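Local coordinates for protein CalG4 (Micromonospora echinospora, PDB 3IA7) that belongs by its fold to the GT-B superfamily, with two Rossmann-like domains, each built on a parallel sheet, facing one another across a cleft, at residues 10-15 with 109-114; 38-43 with 55-60; 59-64 with 84-89; 93-98 with 121-126. One frame throughout, in Å; residues are numbered along the deposited sequence.

Contact 1 of 4, residues 10-15 with 109-114; sequences ANVQGH and DVFPFI
At the C-terminal edge of the N-terminal Rossmann-like sheet, the neighbouring parallel strands 6-10 and 105-109 end side by side, and Ala10 meets Asp109 where each strand gives way to the turn before its helix. The last bond between them is Asp109 N to Ala10 O, 3.0 Å long and nearly straight, approached almost along the C=O axis. Just beyond it Asn11 leans across: its CG swung roughly opposite the backbone N (chi1 -151°), OD1 presses to 3.0 Å from Asp109 CB, a close packing contact and no hydrogen bond, and accepts a bent bond from Val12 N at 2.8 Å. Its ND2 is held by His17 O and Tyr37 OH. The carboxylate of Asp109 is used differently. OD2 takes Phe111 N at 2.9 Å from above the carboxylate plane, closing an Asx turn, and is also hydrogen-bonded to His17 ND1; a short acidic side chain suits both tasks. Val12 then lays its CG2 methyl over one face of the Phe111 ring, toward the rim, 4.2 Å from the centroid, a CH-pi contact. Compact Pro112 packs its CG 3.6 Å from Ala10 O; it sits at the centre of an inverse gamma turn and at the N-cap position of helix 113-123. Such adjoining strand-to-helix turns at the C-terminal ends of parallel strands are characteristic of the Rossmann-like domains of the GT-B fold.

Contact 2 of 4, residues 38-43 with 55-60; sequences VTTPLF and VLYKSE. With CA (calcium ion), chain C.
Thr40 and Tyr57 meet obliquely, the CG2 methyl of Thr40 lying over one face of the phenol ring, 3.9 Å from its centroid and displaced toward the rim. With OG1 set between its own backbone N and carbonyl carbon (chi1 61°), Thr40 turns the methyl to the ring and leaves the hydroxyl for Gln13 OE1; a residue with one polar and one apolar branch serves both sides. Val38 crosses the tyrosine at about a right angle, CG1 reaching Tyr57 CD2 at 3.8 Å, while its CG2 packs on Val55 CB at 4.0 Å. On the other face of the sheet Leu56 brings its CD2 against the Pro41 ring, 3.7 Å from the ring atom N. Two backbone bonds fix this parallel pairing: Thr39 N to Val55 O, 3.0 Å, and Tyr57 N to Thr39 O, 2.9 Å. Leu42 O binds a calcium ion at 2.3 Å, a site that also takes two waters, Glu46, and Gln225 and His297 of the second subunit. The contact closes the beta-alpha-beta unit of strand 34-39, helix 41-49 and strand 53-56, at the edge of the sheet, where helix 75-98 covers Val55 and Tyr57.

Contact 3 of 4, residues 59-64 with 84-89; sequences SEFDTF and VRENVA
Glu86, with CG anti to the backbone N (chi1 -170°) and a bend at chi2 (75°), swings its carboxylate off the helix to Ser59 and Glu60, while Glu60, also bent at chi2, brings its own carboxylate to the edge of the Arg85 guanidinium. Both Glu86 oxygens are engaged on their syn sides: OE2 accepts from Ser59 OG at 2.6 Å, and OE1 uses its syn lone pair for Glu60 N at 2.7 Å. Ser59 OG in turn receives Phe61 N at 3.1 Å, an ST turn, and the Phe61 ring sets its edge toward OE2, CD2 being 3.4 Å away. In a salt bridge, Arg85 NE donates to Glu60 OE1 at 2.7 Å; the oxygen lies in the guanidinium plane, while the nitrogen meets the carboxylate from 50° out of its plane. A water links the same OE1 to Arg85 NH2. Tyr57 OH adds a further bond to Glu86 OE2. A buried acid met by two hydroxyls and a backbone N-H would probably remain ionised, and its two-oxygen grip ties the loop after strand 53-56 to helix 75-98.

Contact 4 of 4, residues 93-98 with 121-126; sequences AAEEAL and ARWDRP
A salt bridge between Glu95 and Arg122 spans the outer side of the contact, where helix 75-98 nears its end beside the end of helix 113-123. Arg122 NH1 donates to the syn lone pair of Glu95 OE1 at 2.9 Å, with an N-H...O angle of 147°, and the carboxylate and guanidinium planes stand 81° apart. The long arginine chain, bent at chi3 (-65°), crosses the extended glutamate at about a right angle, which leaves a single close N-H...O bond rather than a paired one. Tyr172 joins both partners: its hydroxyl is hydrogen-bonded to Glu95 OE2, and its ring takes Arg122 in a cation-pi contact. Farther in, the indole of Trp123, on the last turn before the Schellman motif that ends helix 113-123, lies between the two helices, its benzo end toward helix 75-98. Its edge faces Ala94 O, in the ring plane, with CZ2 3.7 Å from that oxygen. Leu98 crosses the indole at about a right angle, CB lying 3.8 Å from Trp123 CZ2, and Ala94 CB reaches Trp123 CH2 at 4.1 Å. The small alanine lets the broad ring come close to the helix backbone. The helices pack on the sheet: Trp123 also touches Leu8 of strand 6-10 and Val106 of strand 105-109, and Leu98 touches His6.

How the contacts relate
From the N terminus, residues 10-15 open the widest loop, which contact 1 closes only at 109-114; contacts 2 and 3 both fall within it. Contact 2 closes first, completing the beta-alpha-beta unit at the sheet edge, and contact 3 starts on its last residues, sharing Ser59 and Glu60, to fasten the following loop to helix 75-98. That helix runs on into contact 4, whose second segment lies beyond 109-114, so contacts 1 and 4 cross. A probable hydrogen bond from Gln13 N to Tyr57 OH joins contacts 1 and 2, and Val55 packs on Ala97 between contacts 2 and 4. Together they join the sheet to helices 41-49, 75-98 and 113-123 of the N-terminal domain.

Contact 1 of 4, residues 10-15 with 109-114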
loop_
_atom_site.group_PDB
_atom_site.type_symbol
_atom_site.label_atom_id
_atom_site.label_comp_id
_atom_site.label_asym_id
_atom_site.label_seq_id
_atom_site.Cartn_x
_atom_site.Cartn_y
_atom_site.Cartn_z
ATOM N N ALA A 10 13.308 -11.926 -12.257
ATOM C CA ALA A 10 12.587 -12.717 -13.284
ATOM C C ALA A 10 11.256 -13.181 -12.699
ATOM O O ALA A 10 11.243 -13.931 -11.676
ATOM C CB ALA A 10 13.443 -13.929 -13.721
ATOM N N ASN A 11 10.139 -12.788 -13.326
ATOM C CA ASN A 11 8.834 -13.161 -12.829
ATOM C C ASN A 11 7.879 -13.476 -13.981
ATOM O O ASN A 11 8.094 -13.044 -15.133
ATOM C CB ASN A 11 8.211 -12.049 -11.951
ATOM C CG ASN A 11 7.249 -12.612 -10.857
ATOM O OD1 ASN A 11 6.786 -13.761 -10.901
ATOM N ND2 ASN A 11 7.037 -11.822 -9.833
ATOM N N VAL A 12 6.863 -14.267 -13.673
ATOM C CA VAL A 12 5.816 -14.570 -14.637
ATOM C C VAL A 12 4.778 -13.416 -14.581
ATOM O O VAL A 12 4.755 -12.633 -13.637
ATOM C CB VAL A 12 5.179 -15.970 -14.386
ATOM C CG1 VAL A 12 4.520 -15.996 -13.039
ATOM C CG2 VAL A 12 4.118 -16.307 -15.471
ATOM N N GLN A 13 3.943 -13.291 -15.602
ATOM C CA GLN A 13 2.922 -12.262 -15.516
ATOM C C GLN A 13 1.804 -12.776 -14.585
ATOM O O GLN A 13 1.670 -13.973 -14.357
ATOM C CB GLN A 13 2.454 -11.821 -16.908
ATOM C CG GLN A 13 1.827 -12.861 -17.699
ATOM C CD GLN A 13 0.963 -12.326 -18.857
ATOM O OE1 GLN A 13 0.920 -11.097 -19.211
ATOM N NE2 GLN A 13 0.293 -13.272 -19.487
ATOM N N GLY A 14 1.018 -11.881 -14.029
ATOM C CA GLY A 14 -0.086 -12.302 -13.194
ATOM C C GLY A 14 0.035 -11.587 -11.874
ATOM O O GLY A 14 1.133 -11.496 -11.269
ATOM N N HIS A 15 -1.104 -11.071 -11.437
ATOM C CA HIS A 15 -1.160 -10.200 -10.313
ATOM C C HIS A 15 -0.560 -10.903 -9.082
ATOM O O HIS A 15 0.173 -10.285 -8.296
ATOM C CB HIS A 15 -2.605 -9.774 -10.052
ATOM C CG HIS A 15 -2.782 -9.071 -8.748
ATOM N ND1 HIS A 15 -2.332 -7.784 -8.530
ATOM C CD2 HIS A 15 -3.304 -9.493 -7.571
ATOM C CE1 HIS A 15 -2.598 -7.429 -7.281
ATOM N NE2 HIS A 15 -3.178 -8.452 -6.674
ATOM N N ASP A 109 10.940 -15.437 -9.081
ATOM C CA ASP A 109 9.762 -16.029 -8.434
ATOM C C ASP A 109 9.781 -17.521 -8.649
ATOM O O ASP A 109 10.345 -18.031 -9.621
ATOM C CB ASP A 109 8.470 -15.425 -9.028
ATOM C CG ASP A 109 7.204 -16.068 -8.454
ATOM O OD1 ASP A 109 6.857 -15.691 -7.322
ATOM O OD2 ASP A 109 6.580 -16.951 -9.131
ATOM N N VAL A 110 9.158 -18.244 -7.725
ATOM C CA VAL A 110 9.124 -19.721 -7.809
ATOM C C VAL A 110 8.490 -20.291 -9.096
ATOM O O VAL A 110 8.946 -21.316 -9.600
ATOM C CB VAL A 110 8.490 -20.340 -6.542
ATOM C CG1 VAL A 110 7.015 -19.951 -6.456
ATOM C CG2 VAL A 110 8.678 -21.903 -6.520
ATOM N N PHE A 111 7.504 -19.615 -9.671
ATOM C CA PHE A 111 6.913 -20.150 -10.917
ATOM C C PHE A 111 7.983 -20.239 -12.058
ATOM O O PHE A 111 8.192 -21.319 -12.642
ATOM C CB PHE A 111 5.696 -19.325 -11.316
ATOM C CG PHE A 111 5.039 -19.772 -12.631
ATOM C CD1 PHE A 111 3.761 -20.327 -12.624
ATOM C CD2 PHE A 111 5.693 -19.605 -13.844
ATOM C CE1 PHE A 111 3.160 -20.755 -13.857
ATOM C CE2 PHE A 111 5.104 -20.035 -15.075
ATOM C CZ PHE A 111 3.839 -20.581 -15.055
ATOM N N PRO A 112 8.678 -19.142 -12.371
ATOM C CA PRO A 112 9.837 -19.287 -13.279
ATOM C C PRO A 112 11.162 -19.747 -12.636
ATOM O O PRO A 112 12.229 -19.209 -12.976
ATOM C CB PRO A 112 9.986 -17.847 -13.854
ATOM C CG PRO A 112 9.633 -16.972 -12.630
ATOM C CD PRO A 112 8.421 -17.714 -12.052
ATOM N N PHE A 113 11.138 -20.784 -11.784
ATOM C CA PHE A 113 12.376 -21.113 -11.094
ATOM C C PHE A 113 13.380 -21.735 -12.072
ATOM O O PHE A 113 14.561 -21.600 -11.838
ATOM C CB PHE A 113 12.167 -22.047 -9.912
ATOM C CG PHE A 113 11.944 -23.499 -10.300
ATOM C CD1 PHE A 113 13.013 -24.401 -10.257
ATOM C CD2 PHE A 113 10.687 -23.970 -10.657
ATOM C CE1 PHE A 113 12.878 -25.783 -10.613
ATOM C CE2 PHE A 113 10.515 -25.377 -10.976
ATOM C CZ PHE A 113 11.624 -26.266 -10.930
ATOM N N ILE A 114 12.902 -22.430 -13.123
ATOM C CA ILE A 114 13.825 -22.989 -14.089
ATOM C C ILE A 114 14.597 -21.860 -14.796
ATOM O O ILE A 114 15.827 -21.856 -14.859
ATOM C CB ILE A 114 13.127 -23.923 -15.106
ATOM C CG1 ILE A 114 12.475 -25.100 -14.340
ATOM C CG2 ILE A 114 14.136 -24.398 -16.153
ATOM C CD1 ILE A 114 11.434 -25.845 -15.118
#

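Contact 2 of 4, residues 38-43 with 55-60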
loop_
_atom_site.group_PDB
_atom_site.type_symbol
_atom_site.label_atom_id
_atom_site.label_comp_id
_atom_site.label_asym_id
_atom_site.label_seq_id
_atom_site.Cartn_x
_atom_site.Cartn_y
_atom_site.Cartn_z
ATOM N N VAL A 38 11.937 -8.586 -15.523
ATOM C CA VAL A 38 11.329 -9.249 -16.680
ATOM C C VAL A 38 9.823 -9.457 -16.472
ATOM O O VAL A 38 9.366 -10.159 -15.515
ATOM C CB VAL A 38 12.041 -10.607 -17.010
ATOM C CG1 VAL A 38 11.447 -11.292 -18.288
ATOM C CG2 VAL A 38 13.608 -10.421 -17.113
ATOM N N THR A 39 9.047 -8.870 -17.382
ATOM C CA THR A 39 7.606 -8.977 -17.309
ATOM C C THR A 39 6.954 -8.755 -18.678
ATOM O O THR A 39 7.651 -8.670 -19.685
ATOM C CB THR A 39 6.996 -8.027 -16.229
ATOM O OG1 THR A 39 5.628 -8.415 -15.990
ATOM C CG2 THR A 39 7.132 -6.498 -16.693
ATOM N N THR A 40 5.624 -8.736 -18.727
ATOM C CA THR A 40 4.921 -8.538 -19.977
ATOM C C THR A 40 4.397 -7.103 -20.056
ATOM O O THR A 40 4.424 -6.392 -19.046
ATOM C CB THR A 40 3.716 -9.504 -20.091
ATOM O OG1 THR A 40 2.776 -9.267 -19.017
ATOM C CG2 THR A 40 4.168 -10.951 -20.133
ATOM N N PRO A 41 3.937 -6.676 -21.241
ATOM C CA PRO A 41 3.420 -5.331 -21.297
ATOM C C PRO A 41 2.314 -5.069 -20.257
ATOM O O PRO A 41 2.187 -3.957 -19.752
ATOM C CB PRO A 41 2.905 -5.244 -22.720
ATOM C CG PRO A 41 3.966 -6.060 -23.500
ATOM C CD PRO A 41 4.016 -7.282 -22.602
ATOM N N LEU A 42 1.530 -6.108 -19.953
ATOM C CA LEU A 42 0.405 -5.981 -19.000
ATOM C C LEU A 42 0.824 -5.459 -17.617
ATOM O O LEU A 42 0.049 -4.812 -16.922
ATOM C CB LEU A 42 -0.320 -7.338 -18.844
ATOM C CG LEU A 42 -1.602 -7.406 -17.984
ATOM C CD1 LEU A 42 -2.658 -6.352 -18.368
ATOM C CD2 LEU A 42 -2.174 -8.856 -18.062
ATOM N N PHE A 43 2.013 -5.817 -17.187
ATOM C CA PHE A 43 2.526 -5.338 -15.910
ATOM C C PHE A 43 3.700 -4.383 -15.954
ATOM O O PHE A 43 4.208 -4.027 -14.877
ATOM C CB PHE A 43 2.906 -6.542 -15.058
ATOM C CG PHE A 43 1.706 -7.333 -14.699
ATOM C CD1 PHE A 43 0.880 -6.927 -13.642
ATOM C CD2 PHE A 43 1.303 -8.399 -15.519
ATOM C CE1 PHE A 43 -0.282 -7.612 -13.313
ATOM C CE2 PHE A 43 0.139 -9.121 -15.210
ATOM C CZ PHE A 43 -0.670 -8.711 -14.096
ATOM N N VAL A 55 12.357 -5.449 -18.890
ATOM C CA VAL A 55 12.713 -6.286 -20.026
ATOM C C VAL A 55 11.423 -7.045 -20.352
ATOM O O VAL A 55 10.917 -7.840 -19.522
ATOM C CB VAL A 55 13.826 -7.295 -19.656
ATOM C CG1 VAL A 55 13.937 -8.421 -20.778
ATOM C CG2 VAL A 55 15.172 -6.554 -19.469
ATOM N N LEU A 56 10.866 -6.799 -21.534
ATOM C CA LEU A 56 9.601 -7.488 -21.913
ATOM C C LEU A 56 9.825 -8.903 -22.427
ATOM O O LEU A 56 10.829 -9.179 -23.129
ATOM C CB LEU A 56 8.865 -6.720 -23.033
ATOM C CG LEU A 56 8.444 -5.298 -22.665
ATOM C CD1 LEU A 56 7.887 -4.625 -23.935
ATOM C CD2 LEU A 56 7.408 -5.351 -21.573
ATOM N N TYR A 57 8.888 -9.789 -22.077
ATOM C CA TYR A 57 8.815 -11.095 -22.705
ATOM C C TYR A 57 7.368 -11.290 -23.188
ATOM O O TYR A 57 6.433 -10.595 -22.739
ATOM C CB TYR A 57 9.315 -12.206 -21.721
ATOM C CG TYR A 57 8.258 -12.762 -20.757
ATOM C CD1 TYR A 57 7.536 -13.936 -21.074
ATOM C CD2 TYR A 57 7.946 -12.100 -19.557
ATOM C CE1 TYR A 57 6.573 -14.455 -20.182
ATOM C CE2 TYR A 57 6.999 -12.636 -18.674
ATOM C CZ TYR A 57 6.336 -13.813 -18.994
ATOM O OH TYR A 57 5.343 -14.315 -18.145
ATOM N N LYS A 58 7.221 -12.240 -24.109
ATOM C CA LYS A 58 5.956 -12.629 -24.662
ATOM C C LYS A 58 5.489 -13.903 -23.962
ATOM O O LYS A 58 6.144 -14.947 -24.025
ATOM C CB LYS A 58 6.115 -12.903 -26.154
ATOM C CG LYS A 58 4.897 -13.606 -26.768
ATOM C CD LYS A 58 3.798 -12.621 -27.055
ATOM C CE LYS A 58 2.703 -13.272 -27.935
ATOM N NZ LYS A 58 1.532 -12.319 -27.967
ATOM N N SER A 59 4.358 -13.786 -23.287
ATOM C CA SER A 59 3.802 -14.917 -22.550
ATOM C C SER A 59 3.113 -15.916 -23.415
ATOM O O SER A 59 2.292 -15.552 -24.289
ATOM C CB SER A 59 2.817 -14.426 -21.481
ATOM O OG SER A 59 2.354 -15.479 -20.674
ATOM N N GLU A 60 3.412 -17.180 -23.133
ATOM C CA GLU A 60 2.655 -18.317 -23.694
ATOM C C GLU A 60 1.158 -18.237 -23.412
ATOM O O GLU A 60 0.344 -18.772 -24.163
ATOM C CB GLU A 60 3.214 -19.638 -23.163
ATOM C CG GLU A 60 4.648 -19.883 -23.590
ATOM C CD GLU A 60 4.783 -20.265 -25.071
ATOM O OE1 GLU A 60 4.078 -21.170 -25.538
ATOM O OE2 GLU A 60 5.600 -19.631 -25.766
HETATM CA CA CA C . -0.658 -2.665 -16.649
HETATM O O HOH W 1 1.271 -2.099 -18.015
HETATM O O HOH W 2 -1.635 -2.552 -18.868
#

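Contact 3 of 4, residues 59-64 with 84-89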
loop_
_atom_site.group_PDB
_atom_site.type_symbol
_atom_site.label_atom_id
_atom_site.label_comp_id
_atom_site.label_asym_id
_atom_site.label_seq_id
_atom_site.Cartn_x
_atom_site.Cartn_y
_atom_site.Cartn_z
ATOM N N SER A 59 4.358 -13.786 -23.287
ATOM C CA SER A 59 3.802 -14.917 -22.550
ATOM C C SER A 59 3.113 -15.916 -23.415
ATOM O O SER A 59 2.292 -15.552 -24.289
ATOM C CB SER A 59 2.817 -14.426 -21.481
ATOM O OG SER A 59 2.354 -15.479 -20.674
ATOM N N GLU A 60 3.412 -17.180 -23.133
ATOM C CA GLU A 60 2.655 -18.317 -23.694
ATOM C C GLU A 60 1.158 -18.237 -23.412
ATOM O O GLU A 60 0.344 -18.772 -24.163
ATOM C CB GLU A 60 3.214 -19.638 -23.163
ATOM C CG GLU A 60 4.648 -19.883 -23.590
ATOM C CD GLU A 60 4.783 -20.265 -25.071
ATOM O OE1 GLU A 60 4.078 -21.170 -25.538
ATOM O OE2 GLU A 60 5.600 -19.631 -25.766
ATOM N N PHE A 61 0.799 -17.509 -22.367
ATOM C CA PHE A 61 -0.579 -17.440 -21.907
ATOM C C PHE A 61 -1.452 -16.440 -22.690
ATOM O O PHE A 61 -2.664 -16.320 -22.438
ATOM C CB PHE A 61 -0.597 -17.201 -20.392
ATOM C CG PHE A 61 -0.001 -18.347 -19.605
ATOM C CD1 PHE A 61 -0.638 -19.591 -19.576
ATOM C CD2 PHE A 61 1.203 -18.208 -18.935
ATOM C CE1 PHE A 61 -0.092 -20.647 -18.874
ATOM C CE2 PHE A 61 1.752 -19.260 -18.249
ATOM C CZ PHE A 61 1.108 -20.476 -18.210
ATOM N N ASP A 62 -0.839 -15.737 -23.639
ATOM C CA ASP A 62 -1.575 -14.898 -24.556
ATOM C C ASP A 62 -2.446 -15.765 -25.453
ATOM O O ASP A 62 -3.590 -15.420 -25.718
ATOM C CB ASP A 62 -0.604 -14.044 -25.381
ATOM C CG ASP A 62 -0.061 -12.868 -24.575
ATOM O OD1 ASP A 62 -0.284 -12.855 -23.348
ATOM O OD2 ASP A 62 0.571 -11.973 -25.166
ATOM N N THR A 63 -1.895 -16.898 -25.884
ATOM C CA THR A 63 -2.542 -17.767 -26.864
ATOM C C THR A 63 -2.906 -19.134 -26.271
ATOM O O THR A 63 -3.660 -19.901 -26.879
ATOM C CB THR A 63 -1.642 -17.952 -28.107
ATOM O OG1 THR A 63 -0.358 -18.462 -27.693
ATOM C CG2 THR A 63 -1.448 -16.620 -28.818
ATOM N N PHE A 64 -2.324 -19.446 -25.117
ATOM C CA PHE A 64 -2.744 -20.574 -24.286
ATOM C C PHE A 64 -3.783 -20.017 -23.327
ATOM O O PHE A 64 -3.520 -19.775 -22.127
ATOM C CB PHE A 64 -1.563 -21.167 -23.520
ATOM C CG PHE A 64 -1.825 -22.518 -22.910
ATOM C CD1 PHE A 64 -1.424 -23.681 -23.573
ATOM C CD2 PHE A 64 -2.406 -22.632 -21.645
ATOM C CE1 PHE A 64 -1.629 -24.945 -22.994
ATOM C CE2 PHE A 64 -2.622 -23.884 -21.061
ATOM C CZ PHE A 64 -2.238 -25.042 -21.736
ATOM N N VAL A 84 6.861 -25.109 -18.947
ATOM C CA VAL A 84 8.247 -25.128 -19.427
ATOM C C VAL A 84 8.496 -24.046 -20.496
ATOM O O VAL A 84 9.494 -23.310 -20.391
ATOM C CB VAL A 84 8.708 -26.541 -19.882
ATOM C CG1 VAL A 84 10.133 -26.473 -20.444
ATOM C CG2 VAL A 84 8.667 -27.529 -18.675
ATOM N N ARG A 85 7.611 -23.937 -21.486
ATOM C CA ARG A 85 7.741 -22.902 -22.511
ATOM C C ARG A 85 7.757 -21.499 -21.918
ATOM O O ARG A 85 8.528 -20.650 -22.368
ATOM C CB ARG A 85 6.667 -22.987 -23.591
ATOM C CG ARG A 85 6.758 -24.225 -24.505
ATOM C CD ARG A 85 5.884 -24.074 -25.740
ATOM N NE ARG A 85 4.467 -23.889 -25.423
ATOM C CZ ARG A 85 3.597 -24.883 -25.247
ATOM N NH1 ARG A 85 3.991 -26.151 -25.361
ATOM N NH2 ARG A 85 2.325 -24.609 -24.962
ATOM N N GLU A 86 6.916 -21.253 -20.921
ATOM C CA GLU A 86 6.867 -19.941 -20.262
ATOM C C GLU A 86 8.180 -19.640 -19.528
ATOM O O GLU A 86 8.694 -18.496 -19.609
ATOM C CB GLU A 86 5.701 -19.904 -19.234
ATOM C CG GLU A 86 5.428 -18.471 -18.668
ATOM C CD GLU A 86 4.722 -17.546 -19.651
ATOM O OE1 GLU A 86 4.740 -17.798 -20.875
ATOM O OE2 GLU A 86 4.153 -16.532 -19.187
ATOM N N ASN A 87 8.717 -20.643 -18.810
ATOM C CA ASN A 87 10.068 -20.500 -18.229
ATOM C C ASN A 87 11.092 -20.133 -19.325
ATOM O O ASN A 87 11.913 -19.233 -19.140
ATOM C CB ASN A 87 10.483 -21.792 -17.535
ATOM C CG ASN A 87 10.037 -21.815 -16.083
ATOM O OD1 ASN A 87 10.805 -21.431 -15.221
ATOM N ND2 ASN A 87 8.762 -22.177 -15.818
ATOM N N VAL A 88 11.051 -20.867 -20.436
ATOM C CA VAL A 88 11.979 -20.613 -21.566
ATOM C C VAL A 88 11.802 -19.193 -22.191
ATOM O O VAL A 88 12.785 -18.523 -22.571
ATOM C CB VAL A 88 11.874 -21.720 -22.657
ATOM C CG1 VAL A 88 12.672 -21.355 -23.917
ATOM C CG2 VAL A 88 12.401 -23.071 -22.109
ATOM N N ALA A 89 10.561 -18.740 -22.293
ATOM C CA ALA A 89 10.267 -17.391 -22.799
ATOM C C ALA A 89 10.992 -16.319 -21.967
ATOM O O ALA A 89 11.612 -15.411 -22.525
ATOM C CB ALA A 89 8.742 -17.148 -22.835
HETATM O O HOH W 3 1.417 -21.590 -25.736
#

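Contact 4 of 4, residues 93-98 with 121-126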
loop_
_atom_site.group_PDB
_atom_site.type_symbol
_atom_site.label_atom_id
_atom_site.label_comp_id
_atom_site.label_asym_id
_atom_site.label_seq_id
_atom_site.Cartn_x
_atom_site.Cartn_y
_atom_site.Cartn_z
ATOM N N ALA A 93 14.351 -14.053 -23.012
ATOM C CA ALA A 93 14.219 -12.576 -23.021
ATOM C C ALA A 93 15.316 -11.942 -22.181
ATOM O O ALA A 93 15.867 -10.932 -22.569
ATOM C CB ALA A 93 12.895 -12.131 -22.436
ATOM N N ALA A 94 15.559 -12.501 -21.001
ATOM C CA ALA A 94 16.566 -11.977 -20.062
ATOM C C ALA A 94 17.976 -12.102 -20.665
ATOM O O ALA A 94 18.753 -11.150 -20.615
ATOM C CB ALA A 94 16.518 -12.732 -18.781
ATOM N N GLU A 95 18.274 -13.254 -21.265
ATOM C CA GLU A 95 19.603 -13.444 -21.908
ATOM C C GLU A 95 19.835 -12.502 -23.090
ATOM O O GLU A 95 20.899 -11.884 -23.209
ATOM C CB GLU A 95 19.773 -14.879 -22.324
ATOM C CG GLU A 95 19.876 -15.810 -21.084
ATOM C CD GLU A 95 20.386 -17.195 -21.447
ATOM O OE1 GLU A 95 21.124 -17.326 -22.421
ATOM O OE2 GLU A 95 20.132 -18.165 -20.730
ATOM N N GLU A 96 18.817 -12.359 -23.933
ATOM C CA GLU A 96 18.900 -11.470 -25.085
ATOM C C GLU A 96 19.114 -10.020 -24.606
ATOM O O GLU A 96 19.985 -9.318 -25.123
ATOM C CB GLU A 96 17.633 -11.607 -25.957
ATOM C CG GLU A 96 17.629 -10.795 -27.279
ATOM C CD GLU A 96 17.607 -9.297 -27.050
ATOM O OE1 GLU A 96 16.738 -8.775 -26.308
ATOM O OE2 GLU A 96 18.488 -8.603 -27.627
ATOM N N ALA A 97 18.339 -9.586 -23.617
ATOM C CA ALA A 97 18.408 -8.221 -23.102
ATOM C C ALA A 97 19.688 -7.864 -22.343
ATOM O O ALA A 97 20.192 -6.756 -22.496
ATOM C CB ALA A 97 17.206 -7.883 -22.245
ATOM N N LEU A 98 20.193 -8.774 -21.537
ATOM C CA LEU A 98 21.391 -8.488 -20.764
ATOM C C LEU A 98 22.670 -8.816 -21.564
ATOM O O LEU A 98 23.712 -8.166 -21.399
ATOM C CB LEU A 98 21.344 -9.222 -19.430
ATOM C CG LEU A 98 20.476 -8.657 -18.303
ATOM C CD1 LEU A 98 21.028 -7.394 -17.752
ATOM C CD2 LEU A 98 18.988 -8.424 -18.711
ATOM N N ALA A 121 23.065 -19.939 -13.373
ATOM C CA ALA A 121 24.134 -20.827 -13.809
ATOM C C ALA A 121 24.940 -20.252 -14.985
ATOM O O ALA A 121 26.165 -20.191 -14.926
ATOM C CB ALA A 121 23.557 -22.211 -14.167
ATOM N N ARG A 122 24.261 -19.846 -16.047
ATOM C CA ARG A 122 24.949 -19.363 -17.247
ATOM C C ARG A 122 25.716 -18.078 -16.952
ATOM O O ARG A 122 26.858 -17.928 -17.366
ATOM C CB ARG A 122 24.016 -19.125 -18.440
ATOM C CG ARG A 122 24.787 -18.543 -19.696
ATOM C CD ARG A 122 23.982 -18.821 -20.964
ATOM N NE ARG A 122 23.890 -20.250 -21.239
ATOM C CZ ARG A 122 23.029 -20.787 -22.098
ATOM N NH1 ARG A 122 22.178 -20.010 -22.806
ATOM N NH2 ARG A 122 23.030 -22.089 -22.243
ATOM N N TRP A 123 25.095 -17.179 -16.212
ATOM C CA TRP A 123 25.754 -15.923 -15.866
ATOM C C TRP A 123 26.803 -16.054 -14.746
ATOM O O TRP A 123 27.597 -15.119 -14.548
ATOM C CB TRP A 123 24.727 -14.842 -15.509
ATOM C CG TRP A 123 23.914 -14.335 -16.690
ATOM C CD1 TRP A 123 24.255 -14.342 -18.029
ATOM C CD2 TRP A 123 22.651 -13.720 -16.606
ATOM N NE1 TRP A 123 23.245 -13.789 -18.788
ATOM C CE2 TRP A 123 22.261 -13.367 -17.925
ATOM C CE3 TRP A 123 21.800 -13.413 -15.535
ATOM C CZ2 TRP A 123 21.061 -12.764 -18.184
ATOM C CZ3 TRP A 123 20.609 -12.791 -15.805
ATOM C CH2 TRP A 123 20.264 -12.455 -17.120
ATOM N N ASP A 124 26.805 -17.203 -14.049
ATOM C CA ASP A 124 27.662 -17.472 -12.885
ATOM C C ASP A 124 27.422 -16.412 -11.783
ATOM O O ASP A 124 28.342 -15.659 -11.385
ATOM C CB ASP A 124 29.154 -17.560 -13.300
ATOM C CG ASP A 124 30.087 -17.914 -12.122
ATOM O OD1 ASP A 124 29.676 -18.616 -11.207
ATOM O OD2 ASP A 124 31.242 -17.461 -12.090
ATOM N N ARG A 125 26.175 -16.351 -11.331
ATOM C CA ARG A 125 25.738 -15.337 -10.362
ATOM C C ARG A 125 24.933 -16.018 -9.283
ATOM O O ARG A 125 24.308 -17.029 -9.555
ATOM C CB ARG A 125 24.890 -14.242 -11.056
ATOM C CG ARG A 125 25.670 -13.364 -12.041
ATOM C CD ARG A 125 26.791 -12.608 -11.308
ATOM N NE ARG A 125 27.491 -11.624 -12.164
ATOM C CZ ARG A 125 28.641 -11.823 -12.816
ATOM N NH1 ARG A 125 29.285 -13.000 -12.764
ATOM N NH2 ARG A 125 29.164 -10.827 -13.531
ATOM N N PRO A 126 24.902 -15.436 -8.072
ATOM C CA PRO A 126 24.045 -15.932 -6.997
ATOM C C PRO A 126 22.586 -15.643 -7.319
ATOM O O PRO A 126 22.271 -14.766 -8.175
ATOM C CB PRO A 126 24.517 -15.142 -5.753
ATOM C CG PRO A 126 25.037 -13.865 -6.314
ATOM C CD PRO A 126 25.664 -14.236 -7.673
#